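Local coordinates for protein succinate dehydrogenase (Membrane anchor subunit) (Mycolicibacterium smegmatis, PDB 7D6V) that probably secures the succinate dehydrogenase complex in the membrane and carries electrons through a bound [2Fe-2S] cluster toward quinone, at residues T68-P73 against I102-L107; Y160-I165 against V201-C206; H207-V212 against T231-L236. All coordinates share one frame; numbering follows the deposited sequence.

Contact 1: residues T68-P73 against I102-L107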
# COMPACT_ATOMS: atom_id res chain seq x y z
N THR C 68 -5.04 48.58 22.55
CA THR C 68 -4.94 47.76 21.35
C THR C 68 -3.69 46.89 21.41
O THR C 68 -2.63 47.35 21.85
CB THR C 68 -4.90 48.65 20.11
OG1 THR C 68 -6.07 49.46 20.06
CG2 THR C 68 -4.84 47.81 18.87
N PRO C 69 -3.77 45.63 20.98
CA PRO C 69 -2.55 44.80 20.89
C PRO C 69 -1.52 45.35 19.92
O PRO C 69 -0.33 45.05 20.07
CB PRO C 69 -3.08 43.44 20.42
CG PRO C 69 -4.51 43.43 20.82
CD PRO C 69 -4.99 44.84 20.73
N PHE C 70 -1.92 46.13 18.92
CA PHE C 70 -0.97 46.74 18.00
C PHE C 70 -0.18 47.87 18.63
O PHE C 70 0.78 48.35 18.02
CB PHE C 70 -1.70 47.24 16.74
CG PHE C 70 -2.03 46.15 15.76
CD1 PHE C 70 -3.26 46.11 15.14
CD2 PHE C 70 -1.10 45.18 15.45
CE1 PHE C 70 -3.57 45.12 14.24
CE2 PHE C 70 -1.40 44.18 14.54
CZ PHE C 70 -2.64 44.16 13.94
N TYR C 71 -0.55 48.30 19.83
CA TYR C 71 0.20 49.30 20.59
C TYR C 71 0.58 48.78 21.97
O TYR C 71 0.85 49.58 22.87
CB TYR C 71 -0.62 50.59 20.75
CG TYR C 71 -0.76 51.43 19.51
CD1 TYR C 71 -1.53 51.01 18.44
CD2 TYR C 71 -0.13 52.67 19.42
CE1 TYR C 71 -1.66 51.78 17.31
CE2 TYR C 71 -0.26 53.45 18.29
CZ TYR C 71 -1.02 53.00 17.24
OH TYR C 71 -1.16 53.77 16.12
N SER C 72 0.63 47.45 22.15
CA SER C 72 0.53 46.91 23.51
C SER C 72 1.72 47.30 24.38
O SER C 72 1.52 48.01 25.38
CB SER C 72 0.30 45.40 23.45
OG SER C 72 -0.95 45.10 22.87
N PRO C 73 2.97 46.89 24.08
CA PRO C 73 4.08 47.42 24.88
C PRO C 73 4.31 48.88 24.52
O PRO C 73 4.81 49.19 23.43
CB PRO C 73 5.26 46.53 24.50
CG PRO C 73 4.67 45.38 23.74
CD PRO C 73 3.47 45.97 23.06
N ILE C 102 8.85 47.70 20.04
CA ILE C 102 9.49 46.61 20.78
C ILE C 102 8.97 45.26 20.30
O ILE C 102 9.74 44.31 20.14
CB ILE C 102 9.28 46.80 22.29
CG1 ILE C 102 10.08 48.01 22.78
CG2 ILE C 102 9.66 45.55 23.05
CD1 ILE C 102 11.57 47.85 22.63
N SER C 103 7.66 45.16 20.06
CA SER C 103 7.02 43.88 19.78
C SER C 103 6.67 43.66 18.32
O SER C 103 6.68 42.51 17.87
CB SER C 103 5.75 43.74 20.62
OG SER C 103 4.92 44.87 20.45
N LEU C 104 6.33 44.71 17.58
CA LEU C 104 5.93 44.53 16.19
C LEU C 104 6.98 43.85 15.33
O LEU C 104 6.61 42.96 14.55
CB LEU C 104 5.53 45.89 15.59
CG LEU C 104 4.20 46.49 16.06
CD1 LEU C 104 3.92 47.79 15.33
CD2 LEU C 104 3.06 45.51 15.86
N PRO C 105 8.28 44.20 15.40
CA PRO C 105 9.26 43.42 14.62
C PRO C 105 9.27 41.95 14.97
O PRO C 105 9.36 41.10 14.07
CB PRO C 105 10.59 44.10 14.98
CG PRO C 105 10.22 45.46 15.40
CD PRO C 105 8.91 45.34 16.09
N PHE C 106 9.16 41.61 16.25
CA PHE C 106 9.22 40.21 16.65
C PHE C 106 7.98 39.45 16.19
O PHE C 106 8.09 38.30 15.75
CB PHE C 106 9.39 40.10 18.16
CG PHE C 106 10.75 40.47 18.64
CD1 PHE C 106 11.78 39.55 18.61
CD2 PHE C 106 11.01 41.74 19.11
CE1 PHE C 106 13.04 39.89 19.05
CE2 PHE C 106 12.27 42.08 19.55
CZ PHE C 106 13.28 41.16 19.52
N LEU C 107 6.81 40.06 16.27
CA LEU C 107 5.60 39.40 15.81
C LEU C 107 5.60 39.24 14.29
O LEU C 107 5.18 38.20 13.77
CB LEU C 107 4.37 40.18 16.27
CG LEU C 107 4.10 40.08 17.77
CD1 LEU C 107 3.10 41.14 18.21
CD2 LEU C 107 3.62 38.69 18.13
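Leu104 lays its CD2 methyl against the edge of the Phe70 ring, near the ring plane, with CD2 of each residue 4.2 Å from the other. The setting is a short 3-10 turn at 69-70 packed against the start of helix 104-112; the 28 residues between the two segments form neither helix nor strand. The two side chains cross at about a right angle. Leucine suits this place because its forked end can serve two neighbours: while CD2 meets the ring, CD1 lies 4.2 Å from the backbone O of Phe70. Phe70 points away at its start, its CG anti to the carbonyl carbon (chi1 -79°), yet its ring edge still meets Leu104, and the ring also packs on Phe45 and Ala49 of helix 33-55. Ala53 touches Leu104, so both residues lean on that helix. The turn closes through Tyr71 N, which donates to Thr68 O at 3.1 Å.

At the other end of the contact, Pro73 packs on Ser103. No hydrogen bond joins the segments. Serine is compact enough to lie against a proline ring, and Ser103 O accepts a bond from Leu107 N at 2.9 Å. Ser103 CB reaches Pro73 CG at 3.7 Å, while the hydroxyl sits at the CG-CD side of the ring as a non-bonded neighbour, Ser103 OG 3.2 Å from Pro73 CD.

Contact 2: residues Y160-I165 against V201-C206. With FES (Fe2/s2 (inorganic) cluster), chain J.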
# COMPACT_ATOMS: atom_id res chain seq x y z
N TYR C 160 9.70 31.75 21.05
CA TYR C 160 9.92 32.17 22.43
C TYR C 160 9.52 33.63 22.63
O TYR C 160 8.86 33.99 23.62
CB TYR C 160 11.38 31.97 22.82
CG TYR C 160 11.94 30.60 22.52
CD1 TYR C 160 11.17 29.46 22.66
CD2 TYR C 160 13.25 30.45 22.09
CE1 TYR C 160 11.68 28.21 22.38
CE2 TYR C 160 13.78 29.21 21.81
CZ TYR C 160 12.99 28.09 21.96
OH TYR C 160 13.50 26.85 21.68
N ALA C 161 9.91 34.49 21.69
CA ALA C 161 9.53 35.90 21.76
C ALA C 161 8.01 36.06 21.73
O ALA C 161 7.45 36.90 22.43
CB ALA C 161 10.18 36.68 20.62
N ALA C 162 7.34 35.25 20.91
CA ALA C 162 5.89 35.30 20.84
C ALA C 162 5.24 34.83 22.13
O ALA C 162 4.19 35.34 22.51
CB ALA C 162 5.39 34.45 19.66
N VAL C 163 5.86 33.87 22.82
CA VAL C 163 5.36 33.48 24.14
C VAL C 163 5.43 34.66 25.10
O VAL C 163 4.48 34.94 25.85
CB VAL C 163 6.14 32.26 24.67
CG1 VAL C 163 5.74 31.96 26.10
CG2 VAL C 163 5.90 31.05 23.79
N LEU C 164 6.56 35.38 25.09
CA LEU C 164 6.68 36.54 25.97
C LEU C 164 5.64 37.62 25.62
O LEU C 164 5.02 38.21 26.51
CB LEU C 164 8.09 37.11 25.90
CG LEU C 164 9.22 36.15 26.25
CD1 LEU C 164 10.53 36.91 26.39
CD2 LEU C 164 8.91 35.38 27.52
N ILE C 165 5.46 37.88 24.33
CA ILE C 165 4.50 38.90 23.90
C ILE C 165 3.07 38.48 24.23
O ILE C 165 2.23 39.32 24.56
CB ILE C 165 4.69 39.21 22.41
CG1 ILE C 165 6.10 39.75 22.16
CG2 ILE C 165 3.66 40.22 21.93
CD1 ILE C 165 6.46 39.85 20.70
N VAL C 201 -3.93 30.07 21.56
CA VAL C 201 -4.15 28.83 20.83
C VAL C 201 -3.23 28.76 19.61
O VAL C 201 -2.60 27.73 19.34
CB VAL C 201 -5.63 28.71 20.42
CG1 VAL C 201 -5.84 27.50 19.53
CG2 VAL C 201 -6.51 28.61 21.65
N TYR C 202 -3.14 29.86 18.87
CA TYR C 202 -2.27 29.88 17.69
C TYR C 202 -0.81 29.70 18.07
O TYR C 202 -0.07 28.98 17.39
CB TYR C 202 -2.47 31.19 16.92
CG TYR C 202 -1.45 31.41 15.84
CD1 TYR C 202 -1.40 30.57 14.73
CD2 TYR C 202 -0.53 32.44 15.92
CE1 TYR C 202 -0.46 30.77 13.74
CE2 TYR C 202 0.41 32.64 14.94
CZ TYR C 202 0.44 31.80 13.84
OH TYR C 202 1.37 32.00 12.86
N THR C 203 -0.37 30.35 19.15
CA THR C 203 1.02 30.23 19.58
C THR C 203 1.33 28.81 20.05
O THR C 203 2.43 28.30 19.81
CB THR C 203 1.31 31.24 20.69
OG1 THR C 203 0.87 32.53 20.27
CG2 THR C 203 2.79 31.29 20.99
N LEU C 204 0.38 28.16 20.72
CA LEU C 204 0.62 26.82 21.23
C LEU C 204 0.40 25.73 20.19
O LEU C 204 0.78 24.58 20.44
CB LEU C 204 -0.27 26.55 22.45
CG LEU C 204 0.02 27.39 23.68
CD1 LEU C 204 -0.81 26.92 24.85
CD2 LEU C 204 1.50 27.36 24.02
N SER C 205 -0.20 26.04 19.05
CA SER C 205 -0.29 25.09 17.95
C SER C 205 0.90 25.16 17.01
O SER C 205 0.88 24.52 15.95
CB SER C 205 -1.60 25.29 17.18
OG SER C 205 -1.58 26.50 16.45
N CYS C 206 1.92 25.94 17.37
CA CYS C 206 3.10 26.10 16.53
C CYS C 206 3.88 24.79 16.33
O CYS C 206 3.96 23.96 17.23
CB CYS C 206 4.03 27.17 17.10
SG CYS C 206 5.75 27.04 16.57
FE1 FES J . 3.38 28.47 12.52
FE2 FES J . 5.10 28.32 14.58
S1 FES J . 5.00 27.02 12.82
S2 FES J . 3.44 29.73 14.32
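The Tyr202 ring meets the ring of His240 with the planes almost parallel, about 5° apart, and the cluster sulfur S2 approaches it obliquely, 3.4 Å from Tyr202 OH. Phe110, Arg111 and Cys114 also touch this side chain, which hangs from the last turn of helix 188-204 beside Thr203. There the helix meets helix 155-175 through methyls only: Thr203 CG2 lies 4.2 Å from Val163 CG2 and 4.3 Å from Ala162 CB. Small beta-branched and alanine side chains suit such a close helix pair. With CG2 anti to its backbone N, Thr203 turns the methyl to the neighbour and leaves OG1 for a hydrogen bond to Leu199 O one turn back, which satisfies the hydroxyl within its own helix.

Just past the helix end, Ser205 OG donates to Tyr202 O at 3.1 Å, from above the carbonyl plane, and also bonds to His240 ND1. Cys206 then sits at the N-cap of the next helix and ligates the iron FE2 through SG at 2.5 Å; His155 NE2 is its companion ligand on that iron. The cluster, described as Rieske-type, thus has one cysteine and one histidine on FE2, unlike the classical pairing of two cysteines on one iron and two histidines on the other.

Contact 3: residues H207-V212 against T231-L236. With FES (Fe2/s2 (inorganic) cluster), chain J.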
# COMPACT_ATOMS: atom_id res chain seq x y z
N HIS C 207 4.44 24.63 15.13
CA HIS C 207 5.22 23.44 14.81
C HIS C 207 6.50 23.36 15.64
O HIS C 207 6.96 22.26 15.96
CB HIS C 207 5.57 23.41 13.33
CG HIS C 207 4.50 22.84 12.46
ND1 HIS C 207 3.67 23.62 11.69
CD2 HIS C 207 4.12 21.56 12.24
CE1 HIS C 207 2.82 22.84 11.04
NE2 HIS C 207 3.08 21.59 11.35
N SER C 208 7.09 24.50 15.99
CA SER C 208 8.25 24.50 16.87
C SER C 208 7.87 24.14 18.29
O SER C 208 8.66 23.51 19.00
CB SER C 208 8.95 25.86 16.83
OG SER C 208 9.55 26.08 15.56
N CYS C 209 6.68 24.55 18.74
CA CYS C 209 6.19 24.13 20.05
C CYS C 209 6.02 22.62 20.11
O CYS C 209 6.36 21.99 21.12
CB CYS C 209 4.88 24.84 20.37
SG CYS C 209 4.17 24.41 21.97
N ARG C 210 5.49 22.03 19.04
CA ARG C 210 5.33 20.58 18.99
C ARG C 210 6.67 19.87 19.11
O ARG C 210 6.79 18.86 19.81
CB ARG C 210 4.63 20.19 17.69
CG ARG C 210 4.09 18.78 17.65
CD ARG C 210 3.59 18.45 16.26
NE ARG C 210 3.08 17.09 16.17
CZ ARG C 210 2.96 16.42 15.03
NH1 ARG C 210 3.31 16.99 13.89
NH2 ARG C 210 2.49 15.18 15.03
N HIS C 211 7.69 20.39 18.44
CA HIS C 211 9.02 19.81 18.52
C HIS C 211 9.62 19.98 19.91
O HIS C 211 10.20 19.04 20.46
CB HIS C 211 9.91 20.45 17.45
CG HIS C 211 11.34 20.02 17.52
ND1 HIS C 211 12.33 20.83 18.03
CD2 HIS C 211 11.95 18.88 17.14
CE1 HIS C 211 13.49 20.21 17.96
NE2 HIS C 211 13.29 19.02 17.43
N VAL C 212 9.50 21.18 20.49
CA VAL C 212 10.16 21.47 21.75
C VAL C 212 9.51 20.70 22.90
O VAL C 212 10.21 20.21 23.79
CB VAL C 212 10.15 22.99 22.01
CG1 VAL C 212 10.45 23.30 23.46
CG2 VAL C 212 11.17 23.67 21.12
N THR C 231 0.71 15.14 22.71
CA THR C 231 -0.55 14.70 22.13
C THR C 231 -1.53 15.87 21.98
O THR C 231 -2.13 16.07 20.92
CB THR C 231 -1.16 13.59 22.98
OG1 THR C 231 -0.28 12.46 22.99
CG2 THR C 231 -2.51 13.17 22.43
N GLN C 232 -1.69 16.65 23.05
CA GLN C 232 -2.59 17.81 22.96
C GLN C 232 -2.08 18.85 21.97
O GLN C 232 -2.87 19.43 21.21
CB GLN C 232 -2.81 18.41 24.35
CG GLN C 232 -3.91 17.73 25.14
CD GLN C 232 -3.67 16.26 25.36
OE1 GLN C 232 -4.45 15.42 24.90
NE2 GLN C 232 -2.60 15.93 26.05
N VAL C 233 -0.77 19.10 21.96
CA VAL C 233 -0.23 20.08 21.03
C VAL C 233 -0.39 19.61 19.59
O VAL C 233 -0.62 20.43 18.69
CB VAL C 233 1.24 20.39 21.38
CG1 VAL C 233 1.93 21.12 20.25
CG2 VAL C 233 1.31 21.21 22.65
N SER C 234 -0.28 18.31 19.33
CA SER C 234 -0.51 17.79 17.99
C SER C 234 -1.96 17.93 17.57
O SER C 234 -2.26 18.27 16.42
CB SER C 234 -0.07 16.33 17.91
OG SER C 234 1.30 16.19 18.26
N LYS C 235 -2.89 17.67 18.50
CA LYS C 235 -4.30 17.90 18.21
C LYS C 235 -4.55 19.35 17.84
O LYS C 235 -5.31 19.64 16.91
CB LYS C 235 -5.17 17.48 19.39
CG LYS C 235 -5.67 16.06 19.32
CD LYS C 235 -5.51 15.33 20.63
CE LYS C 235 -6.18 16.08 21.77
NZ LYS C 235 -5.96 15.40 23.08
N LEU C 236 -3.92 20.28 18.56
CA LEU C 236 -4.05 21.69 18.19
C LEU C 236 -3.39 21.99 16.85
O LEU C 236 -3.91 22.78 16.05
CB LEU C 236 -3.45 22.58 19.28
CG LEU C 236 -4.31 22.83 20.52
CD1 LEU C 236 -3.69 23.92 21.36
CD2 LEU C 236 -5.72 23.21 20.11
FE1 FES J . 3.38 28.47 12.52
FE2 FES J . 5.10 28.32 14.58
S1 FES J . 5.00 27.02 12.82
S2 FES J . 3.44 29.73 14.32
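Helices 207-215 and 224-237 run nearly antiparallel as a hairpin, their segment axes 9.4 Å apart at an angle of 163°, and come closest where Arg210 faces Val233. Val233 fills the interface with CG1, set 3.7 Å from Arg210 CA and 4.3 Å from Cys209 SG; a beta-branched residue keeps a methyl pressed on the opposite backbone without a long side chain. Arg210 runs over it with CG anti to the backbone N and the chain extended on to NE, carrying the guanidinium past Val233 to the following residue. NE donates to Ser234 OG at 2.9 Å, with an N-H...O angle of 145° and the oxygen tilted 23° from the guanidinium plane. That hydroxyl also bonds to Trp230 O, so serine serves as a link between arginine and the helix backbone.

The guanidinium continues outward: NH2 bonds to Asn222 of the iron-sulfur subunit. At the near end of the same helix, the His207 ring presents its edge to the cluster sulfur S1, and His207 N lies 3.4 Å from that sulfur. One short helix thus starts at the cluster and reaches the partner subunit, and its N-terminal end would probably favour negative charge on the cluster.

Contacts 1 and 2 are buried within the helix bundle, probably in the membrane, and adjoin one another, Leu107 and Phe106 packing on Ile165 and Ala161; both are mostly apolar, with no hydrogen bond across, and the serine hydroxyl of contact 1 makes only packing contact. Contact 3 is only partly buried, its centre about 17 Å from the centre of the chain, and is the one that uses a polar bond between its segments and reaches another subunit. Contacts 2 and 3 share the cluster, helix 188-204 leading into helix 207-215, with Leu204 O against Val233 CG1 and Cys209 SG. Chemistry therefore shifts from methyl and ring packing to metal ligation, then to arginine-serine bonding at the subunit interface.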